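Local coordinates for capsular polysaccharide export system protein KpsC (Thermosulfurimonas dismutans, PDB 6MGD) that probably transfers Kdo residues in beta-2,7 linkage, as a glycosyltransferase helping to build the conserved glycolipid anchor of Gram-negative bacterial capsules, at residues L120-R125 / A293-P298; D165-F170 / V241-F246. All blocks are in the same frame, centred on the assembly; numbering follows the deposited sequence.

Both contacts belong to a GT-B type glycosyltransferase chain, with one mixed and one parallel sheet. The segments follow the order 120-125, 165-170, 241-246, 293-298, so interaction 2 is made by chain lying between the two halves of interaction 1. Interaction 1 pairs helix 117-132 with helix 286-296, just before the chain adds strand 298-300 to the edge of the mixed sheet. Interaction 2 sits in the parallel-sheet half, joining the short helix 166-169, which follows strand 155-159, to the loop after its neighbour, strand 238-241. Their centres are 22 Å apart and their nearest atoms about 7 Å, without touching: one ties helices near the junction of the halves, the other a helix to a loop.

Interaction 1 (L120-R125 / A293-P298); sequences LERAQR and ALLLYP
Arg-122 lies across the side chain of Leu-295, where helix 117-132 packs against the C-terminal part of helix 286-296, a helix-helix contact of the GT-B fold. It is a small contact, burying 154 Å² in all. Arg-122 leaves its helix with CG anti to the carbonyl carbon (chi1 -60°), and a bend further out (chi3 43°) turns one face of the guanidinium to the leucine. Leu-295 CD2 stands 3.6 Å above the guanidinium plane, displaced toward its rim, while Leu-295 CG comes within 3.4 Å of Arg-122 NH2. The aliphatic root of the arginine adds to the grip, with Arg-122 CB 3.7 Å from Leu-295 CD2. The polar end has other anchors. Arg-122 NE is salt-bridged to Glu-312 of helix 311-322, and Arg-122 NH2 gives a weak bond to a water lying at the guanidinium edge, in its plane. That water in turn donates to Leu-295 O over 3.2 Å, so the arginine reaches the backbone of the opposite helix indirectly. Were an alanine here, Glu-312 would probably lose this charged partner, the water-mediated link to Leu-295 O would go, and one side of Leu-295 would be uncovered. One residue on, buried Ala-123 offers a small surface that lets the leucine come close: Leu-295 CD2 lies 3.8 Å from Ala-123 N and 4.4 Å from Ala-123 CB. The same leucine also touches Ile-119 and Val-126, which extend the apolar seam along helix 117-132. Next in sequence, Gln-124 turns to an earlier part of the partner helix, where its OE1 accepts a weak hydrogen bond from NE2 of Gln-287.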
loop_
_atom_site.group_PDB
_atom_site.type_symbol
_atom_site.label_atom_id
_atom_site.label_comp_id
_atom_site.label_asym_id
_atom_site.label_seq_id
_atom_site.Cartn_x
_atom_site.Cartn_y
_atom_site.Cartn_z
ATOM N N LEU A 120 -15.109 -14.690 0.826
ATOM C CA LEU A 120 -15.784 -13.623 0.095
ATOM C C LEU A 120 -16.814 -12.916 0.966
ATOM O O LEU A 120 -17.059 -11.718 0.780
ATOM C CB LEU A 120 -16.443 -14.180 -1.165
ATOM C CG LEU A 120 -15.490 -14.655 -2.261
ATOM C CD1 LEU A 120 -16.267 -15.189 -3.454
ATOM C CD2 LEU A 120 -14.555 -13.529 -2.678
ATOM N N GLU A 121 -17.424 -13.635 1.913
ATOM C CA GLU A 121 -18.350 -12.998 2.843
ATOM C C GLU A 121 -17.628 -11.982 3.718
ATOM O O GLU A 121 -18.076 -10.838 3.858
ATOM C CB GLU A 121 -19.040 -14.050 3.714
ATOM C CG GLU A 121 -19.646 -15.220 2.957
ATOM C CD GLU A 121 -20.694 -14.798 1.948
ATOM O OE1 GLU A 121 -20.835 -15.489 0.916
ATOM O OE2 GLU A 121 -21.377 -13.777 2.182
ATOM N N ARG A 122 -16.505 -12.387 4.317
ATOM C CA ARG A 122 -15.744 -11.475 5.165
ATOM C C ARG A 122 -15.294 -10.246 4.387
ATOM O O ARG A 122 -15.360 -9.122 4.898
ATOM C CB ARG A 122 -14.534 -12.195 5.757
ATOM C CG ARG A 122 -14.865 -13.393 6.623
ATOM C CD ARG A 122 -13.590 -14.136 6.964
ATOM N NE ARG A 122 -12.519 -13.206 7.314
ATOM C CZ ARG A 122 -11.227 -13.517 7.309
ATOM N NH1 ARG A 122 -10.841 -14.738 6.967
ATOM N NH2 ARG A 122 -10.323 -12.607 7.642
ATOM N N ALA A 123 -14.833 -10.442 3.148
ATOM C CA ALA A 123 -14.408 -9.311 2.328
ATOM C C ALA A 123 -15.545 -8.321 2.126
ATOM O O ALA A 123 -15.334 -7.104 2.169
ATOM C CB ALA A 123 -13.880 -9.807 0.982
ATOM N N GLN A 124 -16.764 -8.821 1.910
ATOM C CA GLN A 124 -17.905 -7.924 1.774
ATOM C C GLN A 124 -18.237 -7.241 3.094
ATOM O O GLN A 124 -18.657 -6.078 3.100
ATOM C CB GLN A 124 -19.118 -8.687 1.244
ATOM C CG GLN A 124 -20.284 -7.786 0.879
ATOM C CD GLN A 124 -19.873 -6.655 -0.048
ATOM O OE1 GLN A 124 -19.188 -6.873 -1.048
ATOM N NE2 GLN A 124 -20.282 -5.437 0.288
ATOM N N ARG A 125 -18.051 -7.940 4.218
ATOM C CA ARG A 125 -18.258 -7.317 5.520
ATOM C C ARG A 125 -17.208 -6.244 5.791
ATOM O O ARG A 125 -17.522 -5.189 6.357
ATOM C CB ARG A 125 -18.237 -8.379 6.621
ATOM C CG ARG A 125 -19.292 -9.473 6.470
ATOM C CD ARG A 125 -20.567 -9.158 7.237
ATOM N NE ARG A 125 -21.207 -7.926 6.781
ATOM C CZ ARG A 125 -22.073 -7.861 5.776
ATOM N NH1 ARG A 125 -22.606 -6.697 5.433
ATOM N NH2 ARG A 125 -22.406 -8.958 5.110
ATOM N N ALA A 293 -5.781 -8.530 -0.469
ATOM C CA ALA A 293 -4.920 -7.463 0.031
ATOM C C ALA A 293 -5.094 -7.235 1.530
ATOM O O ALA A 293 -4.118 -6.942 2.228
ATOM C CB ALA A 293 -5.192 -6.168 -0.733
ATOM N N LEU A 294 -6.321 -7.358 2.040
ATOM C CA LEU A 294 -6.613 -7.027 3.429
ATOM C C LEU A 294 -6.711 -8.236 4.348
ATOM O O LEU A 294 -6.332 -8.137 5.519
ATOM C CB LEU A 294 -7.921 -6.234 3.523
ATOM C CG LEU A 294 -7.853 -4.773 3.083
ATOM C CD1 LEU A 294 -9.199 -4.092 3.251
ATOM C CD2 LEU A 294 -6.780 -4.045 3.871
ATOM N N LEU A 295 -7.203 -9.371 3.857
ATOM C CA LEU A 295 -7.497 -10.514 4.716
ATOM C C LEU A 295 -6.368 -11.537 4.779
ATOM O O LEU A 295 -6.044 -12.022 5.869
ATOM C CB LEU A 295 -8.789 -11.200 4.255
ATOM C CG LEU A 295 -10.110 -10.690 4.848
ATOM C CD1 LEU A 295 -10.261 -9.178 4.708
ATOM C CD2 LEU A 295 -11.293 -11.402 4.209
ATOM N N LEU A 296 -5.756 -11.880 3.646
ATOM C CA LEU A 296 -4.725 -12.913 3.601
ATOM C C LEU A 296 -3.307 -12.357 3.623
ATOM O O LEU A 296 -2.436 -12.926 4.287
ATOM C CB LEU A 296 -4.902 -13.780 2.349
ATOM C CG LEU A 296 -6.142 -14.669 2.282
ATOM C CD1 LEU A 296 -6.302 -15.252 0.888
ATOM C CD2 LEU A 296 -6.053 -15.777 3.315
ATOM N N TYR A 297 -3.059 -11.252 2.913
ATOM C CA TYR A 297 -1.686 -10.773 2.746
ATOM C C TYR A 297 -1.075 -10.254 4.043
ATOM O O TYR A 297 0.029 -10.702 4.399
ATOM C CB TYR A 297 -1.646 -9.722 1.632
ATOM C CG TYR A 297 -0.274 -9.205 1.275
ATOM C CD1 TYR A 297 0.737 -10.073 0.872
ATOM C CD2 TYR A 297 0.002 -7.843 1.302
ATOM C CE1 TYR A 297 1.993 -9.598 0.528
ATOM C CE2 TYR A 297 1.250 -7.359 0.956
ATOM C CZ TYR A 297 2.242 -8.240 0.572
ATOM O OH TYR A 297 3.486 -7.760 0.231
ATOM N N PRO A 298 -1.695 -9.335 4.785
ATOM C CA PRO A 298 -1.032 -8.783 5.967
ATOM C C PRO A 298 -1.356 -9.559 7.235
ATOM O O PRO A 298 -2.384 -10.230 7.351
ATOM C CB PRO A 298 -1.598 -7.354 6.048
ATOM C CG PRO A 298 -2.786 -7.319 5.086
ATOM C CD PRO A 298 -3.019 -8.718 4.607
HETATM O O HOH W 1 -7.973 -11.669 8.398
#

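Interaction 2 (D165-F170 / V241-F246); sequences DASIKF and VLTSLF
Ser-167 and Thr-243 meet hydroxyl to hydroxyl where the short helix 166-169 faces the loop leaving strand 238-241, in the parallel-sheet, Rossmann-like half of the GT-B fold. In GT-B enzymes, loops at this end of the C-terminal sheet commonly line the donor nucleotide site. The close-packed part centres on buried Thr-243. Its OG1 lies between the backbone N and the carbonyl carbon (chi1 65°), which sets it 3.1 Å from Ser-167 OG in a hydrogen bond either could donate; Thr-243 CG2 meanwhile sits 3.3 Å from Ser-167 O. Deeper in, contact thins to one apolar touch, Ile-168 CG2 to Leu-242 CD2 at 3.9 Å, the two side chains crossing at about a right angle. The more open side belongs to partly exposed Asp-165, with Ser-167 between it and the tight core. Asp-165 does not reach the loop but N-caps the helix: Ser-167 N donates almost straight (170°) to Asp-165 OD1 over 2.8 Å, meeting the carboxylate on its anti side and 24° out of plane. The cap is consistent with a fixed place for the serine. Gln-161 joins both segments: it touches Ile-168 and accepts at OE1 from Thr-243 N.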
loop_
_atom_site.group_PDB
_atom_site.type_symbol
_atom_site.label_atom_id
_atom_site.label_comp_id
_atom_site.label_asym_id
_atom_site.label_seq_id
_atom_site.Cartn_x
_atom_site.Cartn_y
_atom_site.Cartn_z
ATOM N N ASP A 165 9.195 8.475 -2.133
ATOM C CA ASP A 165 8.648 7.204 -1.675
ATOM C C ASP A 165 9.046 6.075 -2.619
ATOM O O ASP A 165 9.203 6.266 -3.827
ATOM C CB ASP A 165 7.124 7.273 -1.556
ATOM C CG ASP A 165 6.544 6.084 -0.800
ATOM O OD1 ASP A 165 6.854 4.933 -1.161
ATOM O OD2 ASP A 165 5.781 6.303 0.168
ATOM N N ALA A 166 9.216 4.881 -2.043
ATOM C CA ALA A 166 9.641 3.726 -2.829
ATOM C C ALA A 166 8.572 3.284 -3.823
ATOM O O ALA A 166 8.903 2.766 -4.895
ATOM C CB ALA A 166 10.015 2.572 -1.899
ATOM N N SER A 167 7.292 3.480 -3.494
ATOM C CA SER A 167 6.227 3.059 -4.399
ATOM C C SER A 167 6.243 3.830 -5.712
ATOM O O SER A 167 5.684 3.355 -6.703
ATOM C CB SER A 167 4.862 3.211 -3.726
ATOM O OG SER A 167 4.620 4.552 -3.346
ATOM N N ILE A 168 6.856 5.010 -5.747
ATOM C CA ILE A 168 7.002 5.712 -7.016
ATOM C C ILE A 168 8.232 5.213 -7.764
ATOM O O ILE A 168 8.219 5.092 -8.995
ATOM C CB ILE A 168 7.058 7.229 -6.774
ATOM C CG1 ILE A 168 5.830 7.689 -5.982
ATOM C CG2 ILE A 168 7.156 7.979 -8.099
ATOM C CD1 ILE A 168 5.806 9.175 -5.710
ATOM N N LYS A 169 9.299 4.896 -7.028
ATOM C CA LYS A 169 10.523 4.410 -7.651
ATOM C C LYS A 169 10.305 3.055 -8.314
ATOM O O LYS A 169 10.663 2.862 -9.479
ATOM C CB LYS A 169 11.639 4.335 -6.609
ATOM C CG LYS A 169 12.970 3.863 -7.171
ATOM C CD LYS A 169 14.068 3.923 -6.124
ATOM C CE LYS A 169 15.372 3.338 -6.655
ATOM N NZ LYS A 169 16.434 3.302 -5.610
ATOM N N PHE A 170 9.714 2.105 -7.591
ATOM C CA PHE A 170 9.515 0.757 -8.107
ATOM C C PHE A 170 8.090 0.492 -8.573
ATOM O O PHE A 170 7.798 -0.621 -9.021
ATOM C CB PHE A 170 9.900 -0.277 -7.043
ATOM C CG PHE A 170 11.315 -0.156 -6.562
ATOM C CD1 PHE A 170 11.618 0.610 -5.447
ATOM C CD2 PHE A 170 12.341 -0.810 -7.220
ATOM C CE1 PHE A 170 12.922 0.722 -5.001
ATOM C CE2 PHE A 170 13.647 -0.703 -6.778
ATOM C CZ PHE A 170 13.938 0.064 -5.667
ATOM N N VAL A 241 -4.685 8.973 -9.396
ATOM C CA VAL A 241 -3.528 8.806 -8.528
ATOM C C VAL A 241 -2.338 8.329 -9.352
ATOM O O VAL A 241 -2.454 8.005 -10.534
ATOM C CB VAL A 241 -3.804 7.816 -7.377
ATOM C CG1 VAL A 241 -5.091 8.178 -6.655
ATOM C CG2 VAL A 241 -3.867 6.392 -7.908
ATOM N N LEU A 242 -1.177 8.291 -8.697
ATOM C CA LEU A 242 0.011 7.661 -9.259
ATOM C C LEU A 242 0.148 6.257 -8.677
ATOM O O LEU A 242 -0.246 5.275 -9.315
ATOM C CB LEU A 242 1.257 8.506 -8.980
ATOM C CG LEU A 242 2.539 8.181 -9.758
ATOM C CD1 LEU A 242 2.293 8.214 -11.261
ATOM C CD2 LEU A 242 3.661 9.145 -9.382
ATOM N N THR A 243 0.690 6.147 -7.458
ATOM C CA THR A 243 0.757 4.872 -6.750
ATOM C C THR A 243 0.198 4.976 -5.334
ATOM O O THR A 243 0.531 4.146 -4.481
ATOM C CB THR A 243 2.192 4.337 -6.686
ATOM O OG1 THR A 243 2.995 5.219 -5.893
ATOM C CG2 THR A 243 2.792 4.208 -8.079
ATOM N N SER A 244 -0.645 5.969 -5.064
ATOM C CA SER A 244 -1.066 6.239 -3.697
ATOM C C SER A 244 -2.012 5.162 -3.178
ATOM O O SER A 244 -2.906 4.699 -3.892
ATOM C CB SER A 244 -1.743 7.605 -3.613
ATOM O OG SER A 244 -2.000 7.958 -2.266
ATOM N N LEU A 245 -1.803 4.766 -1.920
ATOM C CA LEU A 245 -2.766 3.919 -1.226
ATOM C C LEU A 245 -4.138 4.580 -1.147
ATOM O O LEU A 245 -5.151 3.887 -1.000
ATOM C CB LEU A 245 -2.249 3.596 0.179
ATOM C CG LEU A 245 -3.037 2.625 1.054
ATOM C CD1 LEU A 245 -3.102 1.253 0.403
ATOM C CD2 LEU A 245 -2.411 2.540 2.442
ATOM N N PHE A 246 -4.177 5.912 -1.244
ATOM C CA PHE A 246 -5.429 6.657 -1.324
ATOM C C PHE A 246 -6.368 6.071 -2.373
ATOM O O PHE A 246 -7.590 6.051 -2.182
ATOM C CB PHE A 246 -5.107 8.119 -1.640
ATOM C CG PHE A 246 -6.208 9.079 -1.315
ATOM C CD1 PHE A 246 -7.092 9.494 -2.296
ATOM C CD2 PHE A 246 -6.341 9.595 -0.036
ATOM C CE1 PHE A 246 -8.100 10.391 -2.005
ATOM C CE2 PHE A 246 -7.348 10.493 0.262
ATOM C CZ PHE A 246 -8.227 10.891 -0.724
#